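Local coordinates for Rd1NTF2_04 (PDB 6W3G), which is a de novo designed NTF2-like protein with no assigned activity, built to explore diverse pocket shapes and so probably a scaffold for ligand binding, at residues Gly25-Ala30 / Gln52-Ile57; Phe85-Glu90 / Asp98-Val103. One frame throughout, in Å; residues are numbered along the deposited sequence. Where two conformers were deposited one is given.

Contact 1 of 2, residues Gly25-Ala30 / Gln52-Ile57; sequences GDSTKA and QAVDWI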
ATOM      1  N   GLY A  25      -8.808  -4.315   2.092  1.00 47.72           N
ATOM      2  CA  GLY A  25      -9.133  -3.370   1.042  1.00 47.06           C
ATOM      3  C   GLY A  25     -10.318  -2.498   1.394  1.00 43.99           C
ATOM      4  O   GLY A  25     -11.141  -2.193   0.524  1.00 47.42           O
ATOM      5  N   ASP A  26     -10.418  -2.080   2.654  1.00 45.98           N
ATOM      6  CA  ASP A  26     -11.542  -1.262   3.090  1.00 47.24           C
ATOM      7  C   ASP A  26     -11.565   0.068   2.345  1.00 45.12           C
ATOM      8  O   ASP A  26     -10.586   0.823   2.369  1.00 42.77           O
ATOM      9  CB  ASP A  26     -11.465  -1.027   4.594  1.00 56.27           C
ATOM     10  CG  ASP A  26     -12.551  -0.100   5.089  1.00 67.45           C
ATOM     11  OD1 ASP A  26     -13.740  -0.392   4.842  1.00 72.18           O
ATOM     12  OD2 ASP A  26     -12.214   0.918   5.727  1.00 70.84           O
ATOM     13  N   SER A  27     -12.698   0.355   1.697  1.00 48.04           N
ATOM     14  CA  SER A  27     -12.840   1.581   0.918  1.00 49.70           C
ATOM     15  C   SER A  27     -12.779   2.823   1.798  1.00 48.95           C
ATOM     16  O   SER A  27     -12.207   3.846   1.403  1.00 45.33           O
ATOM     17  CB  SER A  27     -14.162   1.557   0.148  1.00 52.47           C
ATOM     18  OG  SER A  27     -14.092   0.694  -0.966  1.00 57.36           O
ATOM     19  N   THR A  28     -13.404   2.769   2.976  1.00 51.95           N
ATOM     20  CA  THR A  28     -13.384   3.915   3.877  1.00 54.89           C
ATOM     21  C   THR A  28     -11.956   4.286   4.242  1.00 49.20           C
ATOM     22  O   THR A  28     -11.565   5.458   4.156  1.00 47.99           O
ATOM     23  CB  THR A  28     -14.190   3.609   5.139  1.00 61.82           C
ATOM     24  OG1 THR A  28     -15.546   3.322   4.782  1.00 68.99           O
ATOM     25  CG2 THR A  28     -14.154   4.795   6.089  1.00 60.86           C
ATOM     26  N   LYS A  29     -11.162   3.295   4.660  1.00 41.10           N
ATOM     27  CA  LYS A  29      -9.757   3.546   4.959  1.00 41.55           C
ATOM     28  C   LYS A  29      -9.035   4.109   3.745  1.00 39.14           C
ATOM     29  O   LYS A  29      -8.235   5.048   3.864  1.00 40.64           O
ATOM     30  CB  LYS A  29      -9.084   2.254   5.426  1.00 46.27           C
ATOM     31  N   ALA A  30      -9.308   3.552   2.563  1.00 39.24           N
ATOM     32  CA  ALA A  30      -8.639   4.014   1.352  1.00 38.47           C
ATOM     33  C   ALA A  30      -8.934   5.484   1.073  1.00 39.34           C
ATOM     34  O   ALA A  30      -8.052   6.226   0.623  1.00 35.81           O
ATOM     35  CB  ALA A  30      -9.056   3.140   0.168  1.00 37.19           C
ATOM     36  N   GLN A  52      -9.383   2.441  -8.359  1.00 26.76           N
ATOM     37  CA  GLN A  52      -8.514   1.436  -8.955  1.00 27.21           C
ATOM     38  C   GLN A  52      -7.541   0.864  -7.939  1.00 25.51           C
ATOM     39  O   GLN A  52      -7.215  -0.324  -7.991  1.00 26.13           O
ATOM     40  CB  GLN A  52      -7.757   2.022 -10.145  1.00 28.36           C
ATOM     41  CG  GLN A  52      -8.660   2.278 -11.341  1.00 27.44           C
ATOM     42  CD  GLN A  52      -7.906   2.731 -12.589  1.00 27.05           C
ATOM     43  OE1 GLN A  52      -6.679   2.631 -12.656  1.00 24.81           O
ATOM     44  NE2 GLN A  52      -8.637   3.201 -13.585  1.00 28.94           N
ATOM     45  N   ALA A  53      -7.063   1.694  -7.003  1.00 24.59           N
ATOM     46  CA  ALA A  53      -6.158   1.195  -5.969  1.00 23.02           C
ATOM     47  C   ALA A  53      -6.864   0.200  -5.057  1.00 22.86           C
ATOM     48  O   ALA A  53      -6.294  -0.835  -4.693  1.00 26.36           O
ATOM     49  CB  ALA A  53      -5.586   2.368  -5.169  1.00 25.50           C
ATOM     50  N   VAL A  54      -8.127   0.477  -4.717  1.00 23.96           N
ATOM     51  CA  VAL A  54      -8.907  -0.438  -3.883  1.00 25.68           C
ATOM     52  C   VAL A  54      -9.175  -1.742  -4.617  1.00 25.90           C
ATOM     53  O   VAL A  54      -9.038  -2.834  -4.047  1.00 26.49           O
ATOM     54  CB  VAL A  54     -10.218   0.250  -3.452  1.00 31.21           C
ATOM     55  CG1 VAL A  54     -11.253  -0.767  -3.026  1.00 36.67           C
ATOM     56  CG2 VAL A  54      -9.930   1.218  -2.333  1.00 31.85           C
ATOM     57  N   ASP A  55      -9.538  -1.657  -5.899  1.00 28.42           N
ATOM     58  CA  ASP A  55      -9.805  -2.858  -6.683  1.00 32.70           C
ATOM     59  C   ASP A  55      -8.557  -3.722  -6.785  1.00 32.15           C
ATOM     60  O   ASP A  55      -8.636  -4.956  -6.753  1.00 33.69           O
ATOM     61  CB  ASP A  55     -10.298  -2.477  -8.078  1.00 39.22           C
ATOM     62  CG  ASP A  55     -11.713  -1.933  -8.073  1.00 48.62           C
ATOM     63  OD1 ASP A  55     -12.330  -1.864  -6.987  1.00 51.13           O
ATOM     64  OD2 ASP A  55     -12.211  -1.574  -9.161  1.00 54.87           O
ATOM     65  N   TRP A  56      -7.396  -3.087  -6.928  1.00 27.60           N
ATOM     66  CA  TRP A  56      -6.143  -3.824  -6.979  1.00 28.40           C
ATOM     67  C   TRP A  56      -5.939  -4.607  -5.692  1.00 28.88           C
ATOM     68  O   TRP A  56      -5.624  -5.803  -5.720  1.00 27.89           O
ATOM     69  CB  TRP A  56      -4.987  -2.856  -7.231  1.00 29.39           C
ATOM     70  CG  TRP A  56      -3.649  -3.459  -6.988  1.00 32.60           C
ATOM     71  CD1 TRP A  56      -3.063  -4.459  -7.700  1.00 40.35           C
ATOM     72  CD2 TRP A  56      -2.729  -3.106  -5.953  1.00 29.39           C
ATOM     73  NE1 TRP A  56      -1.831  -4.755  -7.170  1.00 36.26           N
ATOM     74  CE2 TRP A  56      -1.600  -3.934  -6.100  1.00 31.49           C
ATOM     75  CE3 TRP A  56      -2.747  -2.162  -4.919  1.00 28.64           C
ATOM     76  CZ2 TRP A  56      -0.501  -3.854  -5.246  1.00 31.82           C
ATOM     77  CZ3 TRP A  56      -1.654  -2.084  -4.073  1.00 34.67           C
ATOM     78  CH2 TRP A  56      -0.549  -2.926  -4.239  1.00 34.35           C
ATOM     79  N   ILE A  57      -6.168  -3.960  -4.547  1.00 26.64           N
ATOM     80  CA  ILE A  57      -5.992  -4.636  -3.265  1.00 22.99           C
ATOM     81  C   ILE A  57      -6.987  -5.781  -3.130  1.00 23.76           C
ATOM     82  O   ILE A  57      -6.635  -6.883  -2.692  1.00 26.65           O
ATOM     83  CB  ILE A  57      -6.143  -3.625  -2.109  1.00 24.11           C
ATOM     84  CG1 ILE A  57      -5.040  -2.576  -2.182  1.00 24.81           C
ATOM     85  CG2 ILE A  57      -6.123  -4.334  -0.760  1.00 27.40           C
ATOM     86  CD1 ILE A  57      -5.231  -1.430  -1.203  1.00 28.12           C
TER

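Contact 2 of 2, residues Phe85-Glu90 / Asp98-Val103; sequences FTVHYE and DRYVMV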
ATOM      1  N   PHE A  85       8.038  -1.591   2.155  1.00 18.86           N
ATOM      2  CA  PHE A  85       7.415  -2.749   2.775  1.00 19.35           C
ATOM      3  C   PHE A  85       7.536  -3.948   1.848  1.00 19.43           C
ATOM      4  O   PHE A  85       7.663  -3.815   0.628  1.00 20.14           O
ATOM      5  CB  PHE A  85       5.961  -2.469   3.171  1.00 23.32           C
ATOM      6  CG  PHE A  85       5.034  -2.146   2.034  1.00 20.04           C
ATOM      7  CD1 PHE A  85       4.258  -3.143   1.453  1.00 21.79           C
ATOM      8  CD2 PHE A  85       4.889  -0.844   1.577  1.00 22.22           C
ATOM      9  CE1 PHE A  85       3.386  -2.864   0.434  1.00 27.69           C
ATOM     10  CE2 PHE A  85       4.010  -0.559   0.547  1.00 22.90           C
ATOM     11  CZ  PHE A  85       3.251  -1.564  -0.020  1.00 29.72           C
ATOM     12  N   THR A  86       7.571  -5.121   2.448  1.00 21.18           N
ATOM     13  CA  THR A  86       7.558  -6.360   1.688  1.00 19.87           C
ATOM     14  C   THR A  86       6.222  -7.050   1.896  1.00 23.45           C
ATOM     15  O   THR A  86       5.591  -6.931   2.952  1.00 22.91           O
ATOM     16  CB  THR A  86       8.726  -7.254   2.072  1.00 26.91           C
ATOM     17  OG1 THR A  86       8.843  -7.309   3.488  1.00 35.07           O
ATOM     18  CG2 THR A  86      10.000  -6.704   1.509  1.00 25.07           C
ATOM     19  N   VAL A  87       5.780  -7.760   0.871  1.00 25.16           N
ATOM     20  CA  VAL A  87       4.507  -8.468   0.914  1.00 23.76           C
ATOM     21  C   VAL A  87       4.780  -9.914   0.527  1.00 22.88           C
ATOM     22  O   VAL A  87       5.402 -10.167  -0.506  1.00 25.40           O
ATOM     23  CB  VAL A  87       3.471  -7.830  -0.028  1.00 24.05           C
ATOM     24  CG1 VAL A  87       2.114  -8.504   0.144  1.00 28.41           C
ATOM     25  CG2 VAL A  87       3.349  -6.334   0.249  1.00 23.60           C
ATOM     26  N   HIS A  88       4.357 -10.839   1.379  1.00 21.27           N
ATOM     27  CA  HIS A  88       4.466 -12.274   1.141  1.00 20.87           C
ATOM     28  C   HIS A  88       3.074 -12.787   0.787  1.00 21.67           C
ATOM     29  O   HIS A  88       2.174 -12.772   1.640  1.00 22.66           O
ATOM     30  CB  HIS A  88       5.003 -12.991   2.378  1.00 25.28           C
ATOM     31  CG  HIS A  88       6.291 -12.434   2.902  1.00 41.39           C
ATOM     32  ND1 HIS A  88       6.805 -12.788   4.130  1.00 47.26           N
ATOM     33  CD2 HIS A  88       7.173 -11.555   2.364  1.00 46.94           C
ATOM     34  CE1 HIS A  88       7.946 -12.151   4.329  1.00 50.04           C
ATOM     35  NE2 HIS A  88       8.192 -11.397   3.273  1.00 46.69           N
ATOM     36  N   TYR A  89       2.911 -13.234  -0.467  1.00 24.04           N
ATOM     37  CA  TYR A  89       1.660 -13.763  -0.998  1.00 24.44           C
ATOM     38  C   TYR A  89       1.753 -15.285  -1.044  1.00 24.51           C
ATOM     39  O   TYR A  89       2.537 -15.825  -1.827  1.00 24.87           O
ATOM     40  CB  TYR A  89       1.413 -13.224  -2.412  1.00 24.01           C
ATOM     41  CG  TYR A  89       1.352 -11.723  -2.575  1.00 26.34           C
ATOM     42  CD1 TYR A  89       0.178 -11.033  -2.317  1.00 27.52           C
ATOM     43  CD2 TYR A  89       2.449 -11.007  -3.039  1.00 26.46           C
ATOM     44  CE1 TYR A  89       0.098  -9.664  -2.484  1.00 31.77           C
ATOM     45  CE2 TYR A  89       2.378  -9.631  -3.208  1.00 29.26           C
ATOM     46  CZ  TYR A  89       1.202  -8.967  -2.934  1.00 31.03           C
ATOM     47  OH  TYR A  89       1.091  -7.598  -3.086  1.00 27.32           O
ATOM     48  N   GLU A  90       0.933 -15.982  -0.250  1.00 23.31           N
ATOM     49  CA  GLU A  90       0.942 -17.440  -0.224  1.00 24.00           C
ATOM     50  C   GLU A  90      -0.256 -18.001  -0.978  1.00 22.27           C
ATOM     51  O   GLU A  90      -1.399 -17.580  -0.731  1.00 23.15           O
ATOM     52  CB  GLU A  90       0.929 -17.952   1.216  1.00 30.81           C
ATOM     53  CG  GLU A  90       0.956 -19.454   1.297  1.00 36.69           C
ATOM     54  CD  GLU A  90       0.954 -19.932   2.720  1.00 45.12           C
ATOM     55  OE1 GLU A  90       0.935 -19.069   3.625  1.00 46.03           O
ATOM     56  OE2 GLU A  90       0.964 -21.162   2.926  1.00 50.60           O
ATOM     57  N   ASP A  98       7.350  -9.955  -2.604  1.00 19.64           N
ATOM     58  CA  ASP A  98       7.434  -8.705  -3.332  1.00 20.08           C
ATOM     59  C   ASP A  98       7.942  -7.634  -2.377  1.00 21.68           C
ATOM     60  O   ASP A  98       7.913  -7.792  -1.151  1.00 22.83           O
ATOM     61  CB  ASP A  98       6.070  -8.297  -3.903  1.00 22.39           C
ATOM     62  CG  ASP A  98       5.696  -9.055  -5.168  1.00 29.29           C
ATOM     63  OD1 ASP A  98       6.565  -9.717  -5.771  1.00 28.80           O
ATOM     64  OD2 ASP A  98       4.520  -8.972  -5.566  1.00 35.74           O
ATOM     65  N   ARG A  99       8.442  -6.555  -2.963  0.68 19.81           N
ATOM     66  CA  ARG A  99       8.833  -5.375  -2.211  0.68 20.43           C
ATOM     67  C   ARG A  99       8.218  -4.162  -2.889  0.68 18.48           C
ATOM     68  O   ARG A  99       8.185  -4.082  -4.119  0.68 19.46           O
ATOM     69  CB  ARG A  99      10.351  -5.233  -2.139  0.68 20.98           C
ATOM     70  CG  ARG A  99      10.829  -3.919  -1.555  0.68 25.15           C
ATOM     71  CD  ARG A  99      12.336  -3.826  -1.682  0.68 28.33           C
ATOM     72  NE  ARG A  99      13.002  -4.554  -0.614  0.68 30.57           N
ATOM     73  CZ  ARG A  99      14.181  -5.163  -0.737  0.68 32.84           C
ATOM     74  NH1 ARG A  99      14.836  -5.156  -1.892  0.68 30.31           N
ATOM     75  NH2 ARG A  99      14.702  -5.792   0.301  0.68 30.27           N
ATOM     76  N   TYR A 100       7.691  -3.262  -2.074  1.00 17.51           N
ATOM     77  CA  TYR A 100       7.073  -2.042  -2.554  1.00 16.68           C
ATOM     78  C   TYR A 100       7.714  -0.838  -1.883  1.00 17.40           C
ATOM     79  O   TYR A 100       8.161  -0.902  -0.726  1.00 17.53           O
ATOM     80  CB  TYR A 100       5.578  -2.001  -2.272  1.00 17.57           C
ATOM     81  CG  TYR A 100       4.762  -2.866  -3.181  1.00 24.42           C
ATOM     82  CD1 TYR A 100       4.610  -4.212  -2.934  1.00 28.51           C
ATOM     83  CD2 TYR A 100       4.147  -2.323  -4.302  1.00 32.06           C
ATOM     84  CE1 TYR A 100       3.851  -5.012  -3.788  1.00 31.32           C
ATOM     85  CE2 TYR A 100       3.392  -3.094  -5.147  1.00 37.23           C
ATOM     86  CZ  TYR A 100       3.252  -4.438  -4.894  1.00 39.45           C
ATOM     87  OH  TYR A 100       2.496  -5.209  -5.752  1.00 53.23           O
ATOM     88  N   VAL A 101       7.701   0.281  -2.607  1.00 17.09           N
ATOM     89  CA  VAL A 101       8.107   1.568  -2.085  1.00 18.08           C
ATOM     90  C   VAL A 101       6.916   2.498  -2.210  1.00 18.73           C
ATOM     91  O   VAL A 101       6.276   2.559  -3.267  1.00 20.49           O
ATOM     92  CB  VAL A 101       9.328   2.132  -2.833  1.00 22.62           C
ATOM     93  CG1 VAL A 101       9.698   3.482  -2.258  1.00 28.07           C
ATOM     94  CG2 VAL A 101      10.514   1.172  -2.710  1.00 23.55           C
ATOM     95  N   MET A 102       6.630   3.234  -1.152  0.53 19.40           N
ATOM     96  CA  MET A 102       5.467   4.107  -1.106  0.53 18.44           C
ATOM     97  C   MET A 102       5.883   5.502  -0.689  0.53 18.09           C
ATOM     98  O   MET A 102       6.608   5.670   0.299  0.53 17.43           O
ATOM     99  CB  MET A 102       4.434   3.555  -0.133  0.53 22.99           C
ATOM    100  CG  MET A 102       3.045   4.045  -0.391  0.53 28.48           C
ATOM    101  SD  MET A 102       1.902   2.987   0.488  0.53 30.12           S
ATOM    102  CE  MET A 102       2.222   3.523   2.164  0.53 32.16           C
ATOM    103  N   VAL A 103       5.409   6.499  -1.434  1.00 17.67           N
ATOM    104  CA  VAL A 103       5.651   7.900  -1.127  1.00 17.64           C
ATOM    105  C   VAL A 103       4.322   8.500  -0.719  1.00 18.86           C
ATOM    106  O   VAL A 103       3.331   8.388  -1.458  1.00 20.11           O
ATOM    107  CB  VAL A 103       6.272   8.649  -2.311  1.00 23.02           C
ATOM    108  CG1 VAL A 103       6.379  10.143  -1.977  1.00 24.49           C
ATOM    109  CG2 VAL A 103       7.637   8.043  -2.590  1.00 28.18           C
TER

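Contact 1 of 2, residues Gly25-Ala30 / Gln52-Ile57
Val54 divides its two methyl groups between different parts of 25-30. CG2 presses on Ala30 CB at 3.3 Å, closer than ordinary van der Waals contact, with alanine's single methyl directed at the opposing helix. CG1 takes the other side, where it meets the backbone oxygen Gly25 O at 3.8 Å and lies equally far from Ser27 OG. The torsion decides which methyl faces which partner: CG1 is anti to the backbone N (chi1 160°), CG2 anti to the carbonyl carbon. One turn further along helix 50-63, Ile57 extends its CG2 branch over the backbone of Gly25, reaching Gly25 CA at 3.6 Å. At this point the two backbones come close, and a CB on Gly25 would fall 3.3 Å from Ile57 CG2. Gly25, the first residue past helix 11-24, has a positive phi (62°), which by itself favours glycine, and leads the chain into helix 27-33. In the NTF2-like fold the N-terminal helices pack beside one another against a curved sheet, and this contact joins the turn after helix 11-24 and the first turn of helix 27-33 to helix 50-63. The start of helix 27-33 is fixed by Asp26 as N-cap. Its OD2 accepts Lys29 N at 2.8 Å, from a donor lying well above the carboxylate plane, while Asp26 O accepts Ala30 N at 3.0 Å. These bonds hold the first turn of the helix that carries Ala30. The Ser27 hydroxyl, beside the valine methyl, is hydrogen-bonded to NH1 of Arg58, the residue after Ile57, which adds a polar tie at the margin of an otherwise apolar contact. Further out, helix 11-24 supplies Met21 against Ala30 and Met22 against Ile57, and Phe34 covers Ile57 from strand 34-35.

Contact 2 of 2, residues Phe85-Glu90 / Asp98-Val103
Phe85 O accepts Tyr100 N at 2.8 Å in an almost straight bond (N-H...O 175°), and the CA-H of Arg99 adds a weaker contact with the same oxygen. Phe85 N returns a bond to Tyr100 O, and Val87 and Asp98 likewise exchange two backbone hydrogen bonds. These two hydrogen-bonded pairs flank the non-hydrogen-bonded pair Thr86-Arg99 in the antiparallel hairpin of strands 80-91 and 94-106. Thr86 CG2 and Arg99 CB lie side by side on one face of the sheet, 3.9 Å apart, while Thr86 OG1 is hydrogen-bonded to Asp72 OD2. The opposite face carries Phe85, Val87 and Tyr100. With CG between the backbone N and the carbonyl carbon (chi1 62°), the Phe85 ring leans to the neighbouring strand, and Tyr100 CB lies over one face in a CH-pi contact, 3.6 Å from the centroid. The two rings are nearly parallel (9°) but slid apart, with little overlap. Met102 SD approaches the phenylalanine obliquely, 4.1 Å from Phe85 CE2, a Met-aromatic contact. Replacing Phe85 by alanine is likely to leave Tyr100 CB and Met102 SD without the ring they pack on and to open a gap next to Phe18. Farther along, Asp98 OD2 stands 3.3 Å from Tyr89 CE2, the carboxylate turned steeply to the ring. Backbone bonds thus set the strand register, while rings, sulfur and methyls make this face largely apolar, with carboxylate and hydroxyls toward the Tyr89 end.

In the fold
Both contacts are largely buried, yet they lie on opposite sides of the chain's centre, about 16 Å apart between their own centres. Contact 1 joins a turn and the helix it starts to another helix, mainly through methyl groups and a glycine backbone, whereas contact 2 pairs neighbouring strands by backbone bonds and adds aromatic packing on the face toward the helices. Contact 2 is more open at Thr86 and Arg99 on the other face, and at Asp98 on the aromatic one; of the touching residues of contact 1, Ser27 is the more open one. The two meet where Trp56 CZ2 packs 3.3 Å from Tyr100 OH, and helix 11-24 touches both.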